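Long-range contacts in De novo designed switch protein caging a hemagglutinin binder (sCageHA267_1S) (Synthetic construct, PDB 7CBC), which cages a hemagglutinin-binding domain against a designed helical bundle and probably serves as a switchable biosensor component: residues 13-18 against 84-89; 274-279 against 306-311. One frame throughout, in Å; residues are numbered along the deposited sequence.

Interaction 1 (13-18 against 84-89)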
ATOM      1  N   THR A  13       0.267   9.278  14.176  1.00 28.90           N
ATOM      2  CA  THR A  13       0.591  10.017  12.958  1.00 28.07           C
ATOM      3  C   THR A  13       1.942   9.579  12.399  1.00 31.85           C
ATOM      4  O   THR A  13       2.088   9.396  11.181  1.00 29.39           O
ATOM      5  CB  THR A  13       0.561  11.528  13.219  1.00 29.97           C
ATOM      6  OG1 THR A  13       1.490  11.873  14.253  1.00 29.37           O
ATOM      7  CG2 THR A  13      -0.842  11.983  13.658  1.00 28.02           C
ATOM      8  N   LYS A  14       2.930   9.365  13.267  1.00 26.03           N
ATOM      9  CA  LYS A  14       4.220   8.868  12.793  1.00 32.85           C
ATOM     10  C   LYS A  14       4.087   7.499  12.135  1.00 29.10           C
ATOM     11  O   LYS A  14       4.744   7.217  11.125  1.00 28.53           O
ATOM     12  CB  LYS A  14       5.216   8.813  13.949  1.00 32.54           C
ATOM     13  CG  LYS A  14       5.769  10.180  14.308  1.00 36.07           C
ATOM     14  CD  LYS A  14       7.258  10.137  14.578  1.00 41.28           C
ATOM     15  CE  LYS A  14       7.543   9.939  16.051  1.00 43.17           C
ATOM     16  NZ  LYS A  14       8.908  10.457  16.405  1.00 52.81           N
ATOM     17  N   LEU A  15       3.256   6.627  12.708  1.00 28.95           N
ATOM     18  CA  LEU A  15       3.017   5.334  12.088  1.00 27.53           C
ATOM     19  C   LEU A  15       2.287   5.479  10.764  1.00 31.65           C
ATOM     20  O   LEU A  15       2.531   4.696   9.829  1.00 27.55           O
ATOM     21  CB  LEU A  15       2.231   4.441  13.039  1.00 25.50           C
ATOM     22  CG  LEU A  15       3.041   3.906  14.224  1.00 27.80           C
ATOM     23  CD1 LEU A  15       2.200   2.898  14.950  1.00 25.43           C
ATOM     24  CD2 LEU A  15       4.360   3.278  13.785  1.00 27.93           C
ATOM     25  N   GLN A  16       1.399   6.473  10.651  1.00 25.05           N
ATOM     26  CA  GLN A  16       0.730   6.678   9.375  1.00 28.34           C
ATOM     27  C   GLN A  16       1.712   7.161   8.314  1.00 28.48           C
ATOM     28  O   GLN A  16       1.688   6.676   7.178  1.00 25.09           O
ATOM     29  CB  GLN A  16      -0.436   7.650   9.521  1.00 27.69           C
ATOM     30  CG  GLN A  16      -1.108   7.939   8.191  1.00 29.93           C
ATOM     31  CD  GLN A  16      -2.505   8.507   8.327  1.00 26.90           C
ATOM     32  OE1 GLN A  16      -2.690   9.724   8.359  1.00 28.25           O
ATOM     33  NE2 GLN A  16      -3.503   7.626   8.384  1.00 27.18           N
ATOM     34  N   ARG A  17       2.600   8.094   8.666  1.00 27.22           N
ATOM     35  CA  ARG A  17       3.621   8.531   7.714  1.00 29.85           C
ATOM     36  C   ARG A  17       4.430   7.344   7.211  1.00 29.61           C
ATOM     37  O   ARG A  17       4.656   7.184   6.003  1.00 30.04           O
ATOM     38  CB  ARG A  17       4.538   9.568   8.369  1.00 32.43           C
ATOM     39  CG  ARG A  17       5.607  10.167   7.440  1.00 34.82           C
ATOM     40  CD  ARG A  17       5.036  10.592   6.086  1.00 35.68           C
ATOM     41  NE  ARG A  17       4.055  11.673   6.168  1.00 34.13           N
ATOM     42  CZ  ARG A  17       3.384  12.146   5.121  1.00 37.13           C
ATOM     43  NH1 ARG A  17       3.604  11.635   3.916  1.00 34.41           N
ATOM     44  NH2 ARG A  17       2.497  13.124   5.275  1.00 34.34           N
ATOM     45  N   LEU A  18       4.869   6.497   8.139  1.00 25.26           N
ATOM     46  CA  LEU A  18       5.609   5.299   7.784  1.00 29.89           C
ATOM     47  C   LEU A  18       4.859   4.472   6.747  1.00 27.91           C
ATOM     48  O   LEU A  18       5.440   4.024   5.752  1.00 26.28           O
ATOM     49  CB  LEU A  18       5.855   4.480   9.043  1.00 24.33           C
ATOM     50  CG  LEU A  18       6.598   3.172   8.803  1.00 31.65           C
ATOM     51  CD1 LEU A  18       7.640   3.070   9.896  1.00 39.64           C
ATOM     52  CD2 LEU A  18       5.659   1.967   8.840  1.00 27.78           C
ATOM     53  N   LYS A  84      10.322   0.848  16.751  1.00 36.76           N
ATOM     54  CA  LYS A  84      10.972   1.961  17.431  1.00 39.13           C
ATOM     55  C   LYS A  84       9.958   3.038  17.801  1.00 42.35           C
ATOM     56  O   LYS A  84       9.983   3.562  18.918  1.00 37.46           O
ATOM     57  CB  LYS A  84      12.087   2.542  16.558  1.00 41.49           C
ATOM     58  CG  LYS A  84      12.276   4.063  16.698  1.00 48.58           C
ATOM     59  CD  LYS A  84      12.839   4.477  18.065  1.00 52.37           C
ATOM     60  CE  LYS A  84      12.662   5.982  18.334  1.00 57.47           C
ATOM     61  NZ  LYS A  84      11.230   6.455  18.303  1.00 52.64           N
ATOM     62  N   ILE A  85       9.066   3.392  16.872  1.00 37.39           N
ATOM     63  CA  ILE A  85       8.063   4.410  17.164  1.00 34.76           C
ATOM     64  C   ILE A  85       7.177   3.961  18.319  1.00 40.96           C
ATOM     65  O   ILE A  85       6.899   4.729  19.252  1.00 37.40           O
ATOM     66  CB  ILE A  85       7.241   4.729  15.904  1.00 36.19           C
ATOM     67  CG1 ILE A  85       8.104   5.462  14.878  1.00 35.11           C
ATOM     68  CG2 ILE A  85       5.992   5.538  16.250  1.00 30.38           C
ATOM     69  CD1 ILE A  85       7.500   5.450  13.487  1.00 30.48           C
ATOM     70  N   LEU A  86       6.736   2.702  18.287  1.00 35.18           N
ATOM     71  CA  LEU A  86       5.920   2.207  19.389  1.00 39.51           C
ATOM     72  C   LEU A  86       6.716   2.112  20.685  1.00 43.55           C
ATOM     73  O   LEU A  86       6.118   2.106  21.771  1.00 43.07           O
ATOM     74  CB  LEU A  86       5.298   0.859  19.014  1.00 31.35           C
ATOM     75  CG  LEU A  86       4.218   1.033  17.931  1.00 33.95           C
ATOM     76  CD1 LEU A  86       4.074  -0.189  17.013  1.00 30.03           C
ATOM     77  CD2 LEU A  86       2.888   1.382  18.563  1.00 35.19           C
ATOM     78  N   GLU A  87       8.051   2.081  20.597  1.00 39.21           N
ATOM     79  CA  GLU A  87       8.884   1.944  21.785  1.00 44.68           C
ATOM     80  C   GLU A  87       9.079   3.280  22.485  1.00 45.03           C
ATOM     81  O   GLU A  87       8.990   3.361  23.716  1.00 48.05           O
ATOM     82  CB  GLU A  87      10.236   1.327  21.423  1.00 38.75           C
ATOM     83  CG  GLU A  87      10.310  -0.141  21.754  1.00 49.00           C
ATOM     84  CD  GLU A  87       9.832  -0.440  23.165  1.00 53.57           C
ATOM     85  OE1 GLU A  87      10.314   0.217  24.112  1.00 61.21           O
ATOM     86  OE2 GLU A  87       8.959  -1.326  23.328  1.00 57.54           O
ATOM     87  N   GLU A  88       9.356   4.336  21.720  1.00 43.62           N
ATOM     88  CA  GLU A  88       9.348   5.669  22.309  1.00 48.09           C
ATOM     89  C   GLU A  88       8.001   5.957  22.952  1.00 46.92           C
ATOM     90  O   GLU A  88       7.927   6.513  24.052  1.00 51.14           O
ATOM     91  CB  GLU A  88       9.676   6.715  21.248  1.00 49.97           C
ATOM     92  CG  GLU A  88       9.308   8.135  21.646  1.00 52.15           C
ATOM     93  CD  GLU A  88       9.843   9.176  20.674  1.00 57.83           C
ATOM     94  OE1 GLU A  88       9.735  10.379  20.989  1.00 58.06           O
ATOM     95  OE2 GLU A  88      10.366   8.775  19.607  1.00 61.31           O
ATOM     96  N   ALA A  89       6.919   5.570  22.278  1.00 46.22           N
ATOM     97  CA  ALA A  89       5.589   5.728  22.851  1.00 44.28           C
ATOM     98  C   ALA A  89       5.443   4.927  24.135  1.00 45.29           C
ATOM     99  O   ALA A  89       4.971   5.442  25.155  1.00 46.37           O
ATOM    100  CB  ALA A  89       4.529   5.309  21.831  1.00 43.82           C
TER

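Interaction 2 (274-279 against 306-311)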
ATOM      1  N   ALA A 274      -3.194  13.347   4.057  1.00 37.04           N
ATOM      2  CA  ALA A 274      -2.905  12.923   5.423  1.00 35.59           C
ATOM      3  C   ALA A 274      -2.499  14.097   6.306  1.00 37.78           C
ATOM      4  O   ALA A 274      -2.847  14.141   7.491  1.00 34.48           O
ATOM      5  CB  ALA A 274      -1.807  11.864   5.410  1.00 34.46           C
ATOM      6  N   CYS A 275      -1.744  15.056   5.755  1.00 36.57           N
ATOM      7  CA  CYS A 275      -1.287  16.176   6.567  1.00 37.54           C
ATOM      8  C   CYS A 275      -2.447  17.079   6.971  1.00 35.76           C
ATOM      9  O   CYS A 275      -2.450  17.622   8.082  1.00 34.90           O
ATOM     10  CB  CYS A 275      -0.198  16.951   5.817  1.00 41.48           C
ATOM     11  SG  CYS A 275       1.359  15.996   5.587  1.00 53.06           S
ATOM     12  N   ARG A 276      -3.452  17.228   6.107  1.00 37.42           N
ATOM     13  CA  ARG A 276      -4.640  17.986   6.493  1.00 37.05           C
ATOM     14  C   ARG A 276      -5.507  17.203   7.468  1.00 36.32           C
ATOM     15  O   ARG A 276      -6.022  17.770   8.441  1.00 30.49           O
ATOM     16  CB  ARG A 276      -5.456  18.368   5.257  1.00 40.83           C
ATOM     17  CG  ARG A 276      -4.806  19.429   4.381  1.00 43.36           C
ATOM     18  CD  ARG A 276      -5.712  19.739   3.211  1.00 51.24           C
ATOM     19  NE  ARG A 276      -5.135  20.710   2.286  1.00 53.50           N
ATOM     20  CZ  ARG A 276      -5.770  21.167   1.211  1.00 51.81           C
ATOM     21  NH1 ARG A 276      -7.003  20.744   0.943  1.00 47.00           N
ATOM     22  NH2 ARG A 276      -5.174  22.042   0.408  1.00 47.30           N
ATOM     23  N   ILE A 277      -5.694  15.904   7.215  1.00 35.60           N
ATOM     24  CA  ILE A 277      -6.532  15.090   8.093  1.00 33.13           C
ATOM     25  C   ILE A 277      -5.980  15.105   9.513  1.00 33.03           C
ATOM     26  O   ILE A 277      -6.720  15.320  10.481  1.00 28.27           O
ATOM     27  CB  ILE A 277      -6.660  13.658   7.551  1.00 33.63           C
ATOM     28  CG1 ILE A 277      -7.609  13.639   6.362  1.00 35.59           C
ATOM     29  CG2 ILE A 277      -7.199  12.722   8.629  1.00 32.51           C
ATOM     30  CD1 ILE A 277      -7.230  12.655   5.330  1.00 36.15           C
ATOM     31  N   ALA A 278      -4.667  14.886   9.656  1.00 30.27           N
ATOM     32  CA  ALA A 278      -4.046  14.991  10.973  1.00 33.67           C
ATOM     33  C   ALA A 278      -4.209  16.391  11.540  1.00 32.77           C
ATOM     34  O   ALA A 278      -4.491  16.559  12.732  1.00 34.90           O
ATOM     35  CB  ALA A 278      -2.565  14.618  10.897  1.00 27.66           C
ATOM     36  N   ALA A 279      -4.015  17.411  10.701  1.00 33.52           N
ATOM     37  CA  ALA A 279      -4.216  18.783  11.147  1.00 32.47           C
ATOM     38  C   ALA A 279      -5.619  18.977  11.700  1.00 34.36           C
ATOM     39  O   ALA A 279      -5.797  19.625  12.737  1.00 34.24           O
ATOM     40  CB  ALA A 279      -3.948  19.753   9.999  1.00 33.34           C
ATOM     41  N   ALA A 306       2.790  21.053   5.896  1.00 41.39           N
ATOM     42  CA  ALA A 306       2.322  21.497   7.208  1.00 41.32           C
ATOM     43  C   ALA A 306       1.749  22.907   7.136  1.00 44.23           C
ATOM     44  O   ALA A 306       0.622  23.148   7.576  1.00 48.44           O
ATOM     45  CB  ALA A 306       3.456  21.424   8.231  1.00 37.00           C
ATOM     46  N   ARG A 307       2.515  23.854   6.581  1.00 49.61           N
ATOM     47  CA  ARG A 307       1.998  25.206   6.374  1.00 49.92           C
ATOM     48  C   ARG A 307       0.676  25.173   5.618  1.00 46.83           C
ATOM     49  O   ARG A 307      -0.269  25.885   5.969  1.00 45.65           O
ATOM     50  CB  ARG A 307       3.045  26.059   5.643  1.00 56.29           C
ATOM     51  CG  ARG A 307       2.508  27.255   4.854  1.00 58.19           C
ATOM     52  CD  ARG A 307       2.346  26.907   3.367  1.00 58.44           C
ATOM     53  NE  ARG A 307       1.374  27.767   2.690  1.00 60.61           N
ATOM     54  CZ  ARG A 307       0.768  27.452   1.548  1.00 55.01           C
ATOM     55  NH1 ARG A 307       1.022  26.291   0.960  1.00 61.95           N
ATOM     56  NH2 ARG A 307      -0.105  28.291   1.003  1.00 57.74           N
ATOM     57  N   ASP A 308       0.578  24.322   4.596  1.00 49.65           N
ATOM     58  CA  ASP A 308      -0.670  24.217   3.846  1.00 47.98           C
ATOM     59  C   ASP A 308      -1.803  23.677   4.707  1.00 41.75           C
ATOM     60  O   ASP A 308      -2.958  24.074   4.538  1.00 40.94           O
ATOM     61  CB  ASP A 308      -0.498  23.314   2.629  1.00 47.04           C
ATOM     62  CG  ASP A 308      -1.831  22.968   1.990  1.00 48.26           C
ATOM     63  OD1 ASP A 308      -2.367  23.817   1.250  1.00 51.76           O
ATOM     64  OD2 ASP A 308      -2.371  21.875   2.275  1.00 50.88           O
ATOM     65  N   ALA A 309      -1.499  22.739   5.609  1.00 44.07           N
ATOM     66  CA  ALA A 309      -2.553  22.125   6.413  1.00 43.08           C
ATOM     67  C   ALA A 309      -3.099  23.098   7.457  1.00 39.48           C
ATOM     68  O   ALA A 309      -4.310  23.128   7.704  1.00 37.61           O
ATOM     69  CB  ALA A 309      -2.033  20.849   7.076  1.00 36.04           C
ATOM     70  N   VAL A 310      -2.229  23.910   8.068  1.00 41.86           N
ATOM     71  CA  VAL A 310      -2.705  24.884   9.051  1.00 45.09           C
ATOM     72  C   VAL A 310      -3.396  26.055   8.358  1.00 46.49           C
ATOM     73  O   VAL A 310      -4.470  26.495   8.785  1.00 45.63           O
ATOM     74  CB  VAL A 310      -1.555  25.349   9.967  1.00 44.10           C
ATOM     75  CG1 VAL A 310      -1.090  24.203  10.831  1.00 43.55           C
ATOM     76  CG2 VAL A 310      -0.392  25.896   9.161  1.00 48.63           C
ATOM     77  N   GLU A 311      -2.804  26.569   7.272  1.00 47.06           N
ATOM     78  CA  GLU A 311      -3.499  27.548   6.442  1.00 46.55           C
ATOM     79  C   GLU A 311      -4.843  27.010   5.967  1.00 49.60           C
ATOM     80  O   GLU A 311      -5.809  27.774   5.851  1.00 49.57           O
ATOM     81  CB  GLU A 311      -2.626  27.952   5.246  1.00 46.72           C
ATOM     82  CG  GLU A 311      -1.548  28.982   5.584  1.00 48.91           C
ATOM     83  CD  GLU A 311      -0.675  29.362   4.393  1.00 58.05           C
ATOM     84  OE1 GLU A 311       0.390  29.992   4.600  1.00 56.81           O
ATOM     85  OE2 GLU A 311      -1.047  29.032   3.242  1.00 58.19           O
TER

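Interaction 1 (13-18 against 84-89)
E88 OE2 draws in two lysines, K14 from across the contact and K84 from one turn earlier on its own helix, and this small network lies at the border of an antiparallel pair in the designed helical bundle. The segments of helices 3-46 and 50-93 run at 176° to each other with axes 10.3 Å apart. Within the network the two grips are unequal: K84 NZ hydrogen-bonds to the anti lone pair of OE2 at 2.8 Å, whereas K14 NZ makes a long salt bridge to OE2 at 3.9 Å. The shared carboxylate probably offsets the repulsion between the two ammonium groups. K14 gets there with its chain bent at chi2 (-138°) and chi3 (-93°), crossing E88 at about a right angle.

Beside this polar border the contact is aliphatic. I85 points at the opposite helix and slides past L15 in the opposing direction, its CG2 3.7 Å from L15 CD2, while its CD1 lies over K14 O and near L18 CD1. L15 divides its two methyls between neighbours, and helix 99-142 also packs on it through I108 and Q112. As CD2 takes I85, the other branch turns to L86, where L15 CD1 meets L86 CD2 at 4.0 Å.

Interaction 2 (274-279 against 306-311)
R276 reaches over to D308 to close the polar side of a helix-helix crossing in the small three-helix, disulfide-bonded domain at the C-terminal end of the chain, probably the caged hemagglutinin binder. Helices 274-284 and 303-315 cross here at -47°, with segment axes only 8.6 Å apart, a closeness that small residues allow.

From CB, the R276 chain turns so that CG stands anti to the carbonyl carbon (chi1 -71°), which sends it across toward the D308 side of the partner helix. CG passes the backbone of A309, lying 4.1 Å from A309 CA. Beyond it the chain is extended to NE, carrying CD past the carboxylate and bringing NE 3.0 Å from D308 OD2. That hydrogen bond is nearly straight, at 163°, and lies in the guanidinium plane, using the syn lone pair of OD2. At the tip, NH2 adds weak bonds to both D308 oxygens, and the guanidinium and carboxylate planes are nearly coplanar. A leucine in place of R276 would probably leave the D308 carboxylate without its cationic mate across the crossing and free to turn about chi2.

Beside this salt bridge, alanines probably set the spacing. The methyl of A309 fits against the turn formed by C275, R276 and A279, while C275 itself is tied by a disulfide to C301, just ahead of helix 303-315. Helix 289-298 adds L296 against A309. The methyls of A279 and A309 meet at 3.7 Å, and A309 CB lies 3.4 Å from C275 O.

How the interactions relate
Both contacts are largely buried, with a charged margin beside an apolar centre, yet they hold different elements. Interaction 1 joins two long antiparallel helices of the cage and fills a wider gap with branched aliphatic chains; interaction 2 joins short helices of the appended domain, where alanines permit a closer crossing. Their ionic parts differ too: one carboxylate oxygen shared by two lysines, one of them by a long salt bridge, against an arginine and an aspartate paired almost in plane. The contacts meet where helix 3-46 packs against helix 274-284: Q16 and T13 touch A274 and A278, and R17 NH2 lies 3.1 Å from C275 SG, consistent with a caging interface.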